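Local coordinates for glutathione S-transferase, N-terminal domain protein (Pseudomonas putida, PDB 4NAX) that binds oxidized glutathione disulfide and, as a member of the glutathione S-transferase superfamily, probably acts as a glutathione-dependent transferase, at residues G31-I36 against D182-P187; P72-P77 against G91-Y96. All blocks are in the same frame, centred on the assembly; numbering follows the deposited sequence.

In the fold
Both contacts are buried, their centres 12 Å apart, and contact 2 also borders the second subunit. Contact 1 joins the thioredoxin-like N-terminal part to the all-helical C-terminal part, helix 31-41 against helix 180-193, close to the centre of the chain. Contact 2 stays within the N-terminal part, where strand 73-76 of the four-stranded mixed sheet meets helix 90-101. Along the chain, contact 2 is nested between the two segments of contact 1. The two touch directly: V34 packs on P72 and I93, and L94 reaches A184, so helix 90-101 and P72 both bear on contact 1. Each also supplies a residue, K33 and P72, to the pocket that holds oxidized glutathione disulfide between the domains.

Contact 1. Residues G31-I36 against D182-P187; sequences GVKVSI and DIAIFP
K33 lays its extended side chain across the backbone of I183 and A184, and its methylenes meet the other helix one after another. CB is 4.1 Å from I183 O, and CG, set anti to the carbonyl carbon (chi1 -66°), moves on to lie 3.7 Å from that same oxygen. CD passes over A184 CA, and CE comes within 3.4 Å of A184 O, a carbon-to-oxygen contact without a hydrogen bond. NZ is hydrogen-bonded to N30 OD1, S90 OG and Q122 OE1, three acceptors that probably fix its position; the K33 side chain also touches the bound glutathione disulfide. Neither I183 O nor A184 O has a hydrogen-bond partner in the model, and the lysine methylenes help bury both. The helix kinks at P187, whose N carries no hydrogen to donate to I183 O.

The rest of the contact is mostly apolar. V32 CG2 lies 3.6 Å from P187 CB, the two side chains alongside each other and pointing opposite ways, while I36 CD1 meets P187 CG at 4.1 Å. I183 CG2 touches I36 CG2 and makes a methyl-to-carbonyl contact with K33 O at 3.2 Å.

The axes of the two segments come within 8.8 Å, with their N-to-C directions 137° apart. Around them, helix 208-219 brings F217 against I36 and P187, helix 109-137 packs on K33 and A184, and L94 of helix 90-101 closes over I183 and A184, so the contact lies at the domain interface.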
ATOM      1  N   GLY A  31       7.033   8.276   8.121  1.00 12.32           N
ATOM      2  CA  GLY A  31       7.604   8.034   9.432  1.00 12.46           C
ATOM      3  C   GLY A  31       6.641   8.367  10.547  1.00 11.72           C
ATOM      4  O   GLY A  31       6.514   7.620  11.517  1.00 12.21           O
ATOM      5  N   VAL A  32       5.953   9.507  10.417  1.00 11.96           N
ATOM      6  CA  VAL A  32       5.086   9.944  11.506  1.00 12.36           C
ATOM      7  C   VAL A  32       3.845   9.066  11.657  1.00 12.04           C
ATOM      8  O   VAL A  32       3.245   9.040  12.713  1.00 12.65           O
ATOM      9  CB  VAL A  32       4.707  11.434  11.426  1.00 12.98           C
ATOM     10  CG1 VAL A  32       5.946  12.310  11.384  1.00 13.76           C
ATOM     11  CG2 VAL A  32       3.764  11.720  10.274  1.00 13.07           C
ATOM     12  N   LYS A  33       3.460   8.311  10.629  1.00 12.12           N
ATOM     13  CA  LYS A  33       2.365   7.359  10.818  1.00 11.64           C
ATOM     14  C   LYS A  33       2.726   6.472  12.020  1.00 11.89           C
ATOM     15  O   LYS A  33       1.868   6.166  12.847  1.00 12.48           O
ATOM     16  CB  LYS A  33       2.203   6.458   9.599  1.00 12.15           C
ATOM     17  CG  LYS A  33       1.758   7.123   8.315  1.00 12.38           C
ATOM     18  CD  LYS A  33       1.823   6.108   7.189  1.00 12.05           C
ATOM     19  CE  LYS A  33       1.568   6.673   5.802  1.00 12.34           C
ATOM     20  NZ  LYS A  33       1.785   5.601   4.763  1.00 11.48           N
ATOM     21  N   VAL A  34       3.981   6.005  12.067  1.00 12.11           N
ATOM     22  CA  VAL A  34       4.379   5.021  13.037  1.00 11.96           C
ATOM     23  C   VAL A  34       4.627   5.629  14.408  1.00 12.50           C
ATOM     24  O   VAL A  34       4.181   5.064  15.432  1.00 13.21           O
ATOM     25  CB  VAL A  34       5.565   4.201  12.529  1.00 12.45           C
ATOM     26  CG1 VAL A  34       6.055   3.236  13.600  1.00 13.32           C
ATOM     27  CG2 VAL A  34       5.181   3.447  11.266  1.00 13.37           C
ATOM     28  N   SER A  35       5.307   6.780  14.458  1.00 12.25           N
ATOM     29  CA  SER A  35       5.451   7.457  15.745  1.00 12.26           C
ATOM     30  C   SER A  35       4.091   7.898  16.320  1.00 12.73           C
ATOM     31  O   SER A  35       3.847   7.747  17.523  1.00 13.61           O
ATOM     32  CB  SER A  35       6.449   8.601  15.666  1.00 13.09           C
ATOM     33  OG  SER A  35       6.125   9.411  14.549  1.00 13.18           O
ATOM     34  N   ILE A  36       3.201   8.415  15.480  1.00 12.17           N
ATOM     35  CA  ILE A  36       1.867   8.744  15.943  1.00 12.71           C
ATOM     36  C   ILE A  36       1.188   7.498  16.517  1.00 12.91           C
ATOM     37  O   ILE A  36       0.596   7.538  17.601  1.00 13.82           O
ATOM     38  CB  ILE A  36       1.008   9.378  14.833  1.00 12.67           C
ATOM     39  CG1 ILE A  36       1.527  10.772  14.505  1.00 13.49           C
ATOM     40  CG2 ILE A  36      -0.450   9.445  15.275  1.00 13.79           C
ATOM     41  CD1 ILE A  36       0.925  11.371  13.263  1.00 13.53           C
ATOM     42  N   ASP A 182      -6.949   6.382   9.487  1.00 12.40           N
ATOM     43  CA  ASP A 182      -6.811   7.826   9.697  1.00 12.69           C
ATOM     44  C   ASP A 182      -5.357   8.216   9.900  1.00 11.89           C
ATOM     45  O   ASP A 182      -4.879   9.209   9.352  1.00 12.56           O
ATOM     46  CB  ASP A 182      -7.644   8.291  10.875  1.00 13.53           C
ATOM     47  CG  ASP A 182      -9.079   7.832  10.767  1.00 14.03           C
ATOM     48  OD1 ASP A 182      -9.779   8.270   9.835  1.00 15.05           O
ATOM     49  OD2 ASP A 182      -9.503   7.019  11.597  1.00 14.74           O
ATOM     50  N   ILE A 183      -4.664   7.419  10.706  1.00 12.27           N
ATOM     51  CA  ILE A 183      -3.260   7.678  10.997  1.00 12.26           C
ATOM     52  C   ILE A 183      -2.415   7.603   9.716  1.00 11.76           C
ATOM     53  O   ILE A 183      -1.458   8.364   9.545  1.00 12.35           O
ATOM     54  CB  ILE A 183      -2.757   6.728  12.100  1.00 12.59           C
ATOM     55  CG1 ILE A 183      -3.477   7.076  13.417  1.00 13.45           C
ATOM     56  CG2 ILE A 183      -1.244   6.821  12.267  1.00 13.58           C
ATOM     57  CD1 ILE A 183      -3.277   6.053  14.511  1.00 15.58           C
ATOM     58  N   ALA A 184      -2.779   6.720   8.797  1.00 11.81           N
ATOM     59  CA  ALA A 184      -2.049   6.617   7.538  1.00 11.77           C
ATOM     60  C   ALA A 184      -2.326   7.796   6.599  1.00 11.69           C
ATOM     61  O   ALA A 184      -1.432   8.247   5.894  1.00 11.89           O
ATOM     62  CB  ALA A 184      -2.412   5.317   6.828  1.00 12.17           C
ATOM     63  N   ILE A 185      -3.572   8.267   6.569  1.00 12.17           N
ATOM     64  CA  ILE A 185      -3.999   9.248   5.579  1.00 11.58           C
ATOM     65  C   ILE A 185      -3.692  10.701   5.952  1.00 11.52           C
ATOM     66  O   ILE A 185      -3.155  11.458   5.145  1.00 12.00           O
ATOM     67  CB  ILE A 185      -5.513   9.082   5.313  1.00 12.12           C
ATOM     68  CG1 ILE A 185      -5.774   7.786   4.546  1.00 12.01           C
ATOM     69  CG2 ILE A 185      -6.089  10.288   4.595  1.00 13.30           C
ATOM     70  CD1 ILE A 185      -7.217   7.343   4.541  1.00 13.13           C
ATOM     71  N   PHE A 186      -4.022  11.099   7.178  1.00 11.97           N
ATOM     72  CA  PHE A 186      -3.990  12.525   7.478  1.00 12.87           C
ATOM     73  C   PHE A 186      -2.595  13.167   7.542  1.00 12.62           C
ATOM     74  O   PHE A 186      -2.474  14.322   7.162  1.00 13.33           O
ATOM     75  CB  PHE A 186      -4.918  12.851   8.675  1.00 13.33           C
ATOM     76  CG  PHE A 186      -6.358  12.639   8.285  1.00 13.63           C
ATOM     77  CD1 PHE A 186      -6.975  13.528   7.421  1.00 15.67           C
ATOM     78  CD2 PHE A 186      -7.053  11.516   8.680  1.00 14.58           C
ATOM     79  CE1 PHE A 186      -8.256  13.284   6.944  1.00 18.28           C
ATOM     80  CE2 PHE A 186      -8.333  11.261   8.227  1.00 17.08           C
ATOM     81  CZ  PHE A 186      -8.931  12.151   7.361  1.00 18.30           C
ATOM     82  N   PRO A 187      -1.542  12.421   7.933  1.00 12.66           N
ATOM     83  CA  PRO A 187      -0.204  13.032   7.789  1.00 12.69           C
ATOM     84  C   PRO A 187       0.132  13.375   6.357  1.00 12.53           C
ATOM     85  O   PRO A 187       0.902  14.322   6.098  1.00 13.69           O
ATOM     86  CB  PRO A 187       0.741  11.963   8.350  1.00 13.65           C
ATOM     87  CG  PRO A 187      -0.124  11.212   9.346  1.00 13.49           C
ATOM     88  CD  PRO A 187      -1.457  11.118   8.624  1.00 12.79           C
TER

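Contact 2. Residues P72-P77 against G91-Y96; sequences PAILDP and GAILQY
P72, which follows a cis peptide bond, begins the contact by receiving I93 CD1 alongside its ring, 4.3 Å from CG, and near its carbonyl oxygen. The same methyl continues to A73, where it rests 4.0 Å from CA while the alanine CB points away from the helix. I74 carries the middle. Its CG1 stands between the backbone N and the carbonyl carbon (chi1 62°) and, with chi2 near trans, CD1 is carried to Y96 at an oblique angle, 3.9 Å from CD2, and also against I93 CG2; I74 CG2 approaches that same I93 CG2 at 4.1 Å. After L75, D76 again turns toward the helix, and Y96 OH donates to its OD2 at 2.6 Å. The hydroxyl meets OD2 on the anti side, 27° out of the carboxylate plane, with ring and carboxylate planes 72° apart. OD2 also forms a salt bridge with K100 and OD1 accepts from N78 N, so the buried carboxylate is held at both oxygens. A phenylalanine in place of Y96 would probably leave D76 OD2 with K100 but without its hydroxyl donor, and the carboxylate less firmly held. Y113 of the second subunit meets the Y96 ring edge-to-face across the dimer interface. A strand with a helix packed on its sheet face, entered through a cis-proline that lines the glutathione pocket, is characteristic of the thioredoxin-like domain of glutathione transferases.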
ATOM      1  N   PRO A  72       9.668   4.357   7.414  1.00 11.79           N
ATOM      2  CA  PRO A  72      10.088   3.824   8.712  1.00 11.48           C
ATOM      3  C   PRO A  72      10.358   2.313   8.684  1.00 12.16           C
ATOM      4  O   PRO A  72       9.865   1.583   7.812  1.00 12.37           O
ATOM      5  CB  PRO A  72       8.897   4.123   9.600  1.00 12.64           C
ATOM      6  CG  PRO A  72       7.723   3.977   8.674  1.00 12.48           C
ATOM      7  CD  PRO A  72       8.214   4.555   7.351  1.00 12.67           C
ATOM      8  N   ALA A  73      11.076   1.861   9.701  1.00 12.15           N
ATOM      9  CA  ALA A  73      11.295   0.435   9.957  1.00 12.29           C
ATOM     10  C   ALA A  73      11.313   0.267  11.465  1.00 12.00           C
ATOM     11  O   ALA A  73      11.616   1.213  12.204  1.00 12.92           O
ATOM     12  CB  ALA A  73      12.574  -0.053   9.330  1.00 13.34           C
ATOM     13  N   ILE A  74      10.984  -0.933  11.916  1.00 12.35           N
ATOM     14  CA  ILE A  74      11.034  -1.266  13.329  1.00 12.19           C
ATOM     15  C   ILE A  74      11.779  -2.573  13.577  1.00 12.29           C
ATOM     16  O   ILE A  74      11.896  -3.427  12.694  1.00 13.04           O
ATOM     17  CB  ILE A  74       9.636  -1.356  13.979  1.00 12.17           C
ATOM     18  CG1 ILE A  74       8.778  -2.469  13.355  1.00 13.31           C
ATOM     19  CG2 ILE A  74       8.929  -0.006  13.904  1.00 12.67           C
ATOM     20  CD1 ILE A  74       7.565  -2.860  14.165  1.00 14.15           C
ATOM     21  N   LEU A  75      12.235  -2.718  14.815  1.00 12.73           N
ATOM     22  CA  LEU A  75      12.729  -4.002  15.341  1.00 13.02           C
ATOM     23  C   LEU A  75      12.100  -4.148  16.716  1.00 12.86           C
ATOM     24  O   LEU A  75      12.451  -3.423  17.650  1.00 13.95           O
ATOM     25  CB  LEU A  75      14.243  -4.025  15.401  1.00 13.81           C
ATOM     26  CG  LEU A  75      14.866  -5.314  15.936  1.00 14.97           C
ATOM     27  CD1 LEU A  75      14.445  -6.535  15.141  1.00 15.34           C
ATOM     28  CD2 LEU A  75      16.377  -5.141  15.929  1.00 16.68           C
ATOM     29  N   ASP A  76      11.111  -5.031  16.826  1.00 13.18           N
ATOM     30  CA  ASP A  76      10.387  -5.220  18.086  1.00 13.77           C
ATOM     31  C   ASP A  76      10.990  -6.424  18.798  1.00 14.10           C
ATOM     32  O   ASP A  76      10.830  -7.553  18.321  1.00 14.96           O
ATOM     33  CB  ASP A  76       8.919  -5.491  17.831  1.00 13.67           C
ATOM     34  CG  ASP A  76       8.087  -5.548  19.098  1.00 14.08           C
ATOM     35  OD1 ASP A  76       8.672  -5.379  20.183  1.00 14.92           O
ATOM     36  OD2 ASP A  76       6.868  -5.756  19.015  1.00 15.07           O
ATOM     37  N   PRO A  77      11.675  -6.213  19.939  1.00 14.20           N
ATOM     38  CA  PRO A  77      12.230  -7.373  20.644  1.00 15.51           C
ATOM     39  C   PRO A  77      11.132  -8.322  21.135  1.00 15.09           C
ATOM     40  O   PRO A  77      11.392  -9.532  21.303  1.00 18.12           O
ATOM     41  CB  PRO A  77      12.999  -6.760  21.816  1.00 16.81           C
ATOM     42  CG  PRO A  77      12.381  -5.425  22.036  1.00 20.08           C
ATOM     43  CD  PRO A  77      11.891  -4.961  20.691  1.00 15.02           C
ATOM     44  N   GLY A  91       2.529   0.976   6.408  1.00 12.32           N
ATOM     45  CA  GLY A  91       1.211   0.370   6.513  1.00 12.85           C
ATOM     46  C   GLY A  91       1.238  -1.013   7.151  1.00 11.92           C
ATOM     47  O   GLY A  91       0.279  -1.398   7.836  1.00 13.35           O
ATOM     48  N   ALA A  92       2.305  -1.779   6.908  1.00 11.82           N
ATOM     49  CA  ALA A  92       2.473  -3.080   7.562  1.00 12.06           C
ATOM     50  C   ALA A  92       2.723  -2.898   9.055  1.00 12.56           C
ATOM     51  O   ALA A  92       2.181  -3.627   9.889  1.00 12.44           O
ATOM     52  CB  ALA A  92       3.574  -3.910   6.925  1.00 13.71           C
ATOM     53  N   ILE A  93       3.567  -1.928   9.408  1.00 11.86           N
ATOM     54  CA  ILE A  93       3.840  -1.609  10.803  1.00 11.76           C
ATOM     55  C   ILE A  93       2.570  -1.152  11.523  1.00 12.10           C
ATOM     56  O   ILE A  93       2.344  -1.563  12.657  1.00 12.44           O
ATOM     57  CB  ILE A  93       4.971  -0.574  10.909  1.00 11.74           C
ATOM     58  CG1 ILE A  93       6.286  -1.149  10.346  1.00 12.79           C
ATOM     59  CG2 ILE A  93       5.139  -0.126  12.355  1.00 12.65           C
ATOM     60  CD1 ILE A  93       7.333  -0.085  10.038  1.00 13.24           C
ATOM     61  N   LEU A  94       1.755  -0.320  10.881  1.00 11.71           N
ATOM     62  CA  LEU A  94       0.507   0.084  11.501  1.00 11.56           C
ATOM     63  C   LEU A  94      -0.375  -1.110  11.821  1.00 12.32           C
ATOM     64  O   LEU A  94      -0.951  -1.204  12.910  1.00 12.46           O
ATOM     65  CB  LEU A  94      -0.261   1.059  10.618  1.00 12.01           C
ATOM     66  CG  LEU A  94       0.315   2.466  10.478  1.00 12.50           C
ATOM     67  CD1 LEU A  94      -0.519   3.285   9.496  1.00 13.85           C
ATOM     68  CD2 LEU A  94       0.366   3.193  11.823  1.00 14.72           C
ATOM     69  N   GLN A  95      -0.523  -2.020  10.868  1.00 12.41           N
ATOM     70  CA  GLN A  95      -1.361  -3.180  11.098  1.00 12.24           C
ATOM     71  C   GLN A  95      -0.768  -4.061  12.207  1.00 12.60           C
ATOM     72  O   GLN A  95      -1.489  -4.523  13.092  1.00 12.65           O
ATOM     73  CB  GLN A  95      -1.563  -3.960   9.800  1.00 13.56           C
ATOM     74  CG  GLN A  95      -2.461  -5.157   9.978  1.00 14.19           C
ATOM     75  CD  GLN A  95      -2.892  -5.808   8.675  1.00 13.64           C
ATOM     76  OE1 GLN A  95      -2.547  -5.386   7.578  1.00 14.66           O
ATOM     77  NE2 GLN A  95      -3.682  -6.841   8.803  1.00 14.72           N
ATOM     78  N   TYR A  96       0.538  -4.297  12.156  1.00 12.34           N
ATOM     79  CA  TYR A  96       1.225  -5.045  13.206  1.00 13.03           C
ATOM     80  C   TYR A  96       0.960  -4.446  14.608  1.00 12.59           C
ATOM     81  O   TYR A  96       0.575  -5.151  15.545  1.00 13.49           O
ATOM     82  CB  TYR A  96       2.734  -5.083  12.947  1.00 12.55           C
ATOM     83  CG  TYR A  96       3.510  -5.658  14.112  1.00 12.39           C
ATOM     84  CD1 TYR A  96       3.382  -6.993  14.461  1.00 14.44           C
ATOM     85  CD2 TYR A  96       4.341  -4.869  14.898  1.00 12.79           C
ATOM     86  CE1 TYR A  96       4.050  -7.522  15.552  1.00 14.78           C
ATOM     87  CE2 TYR A  96       5.026  -5.397  15.976  1.00 14.03           C
ATOM     88  CZ  TYR A  96       4.878  -6.730  16.304  1.00 13.72           C
ATOM     89  OH  TYR A  96       5.562  -7.300  17.355  1.00 15.48           O
TER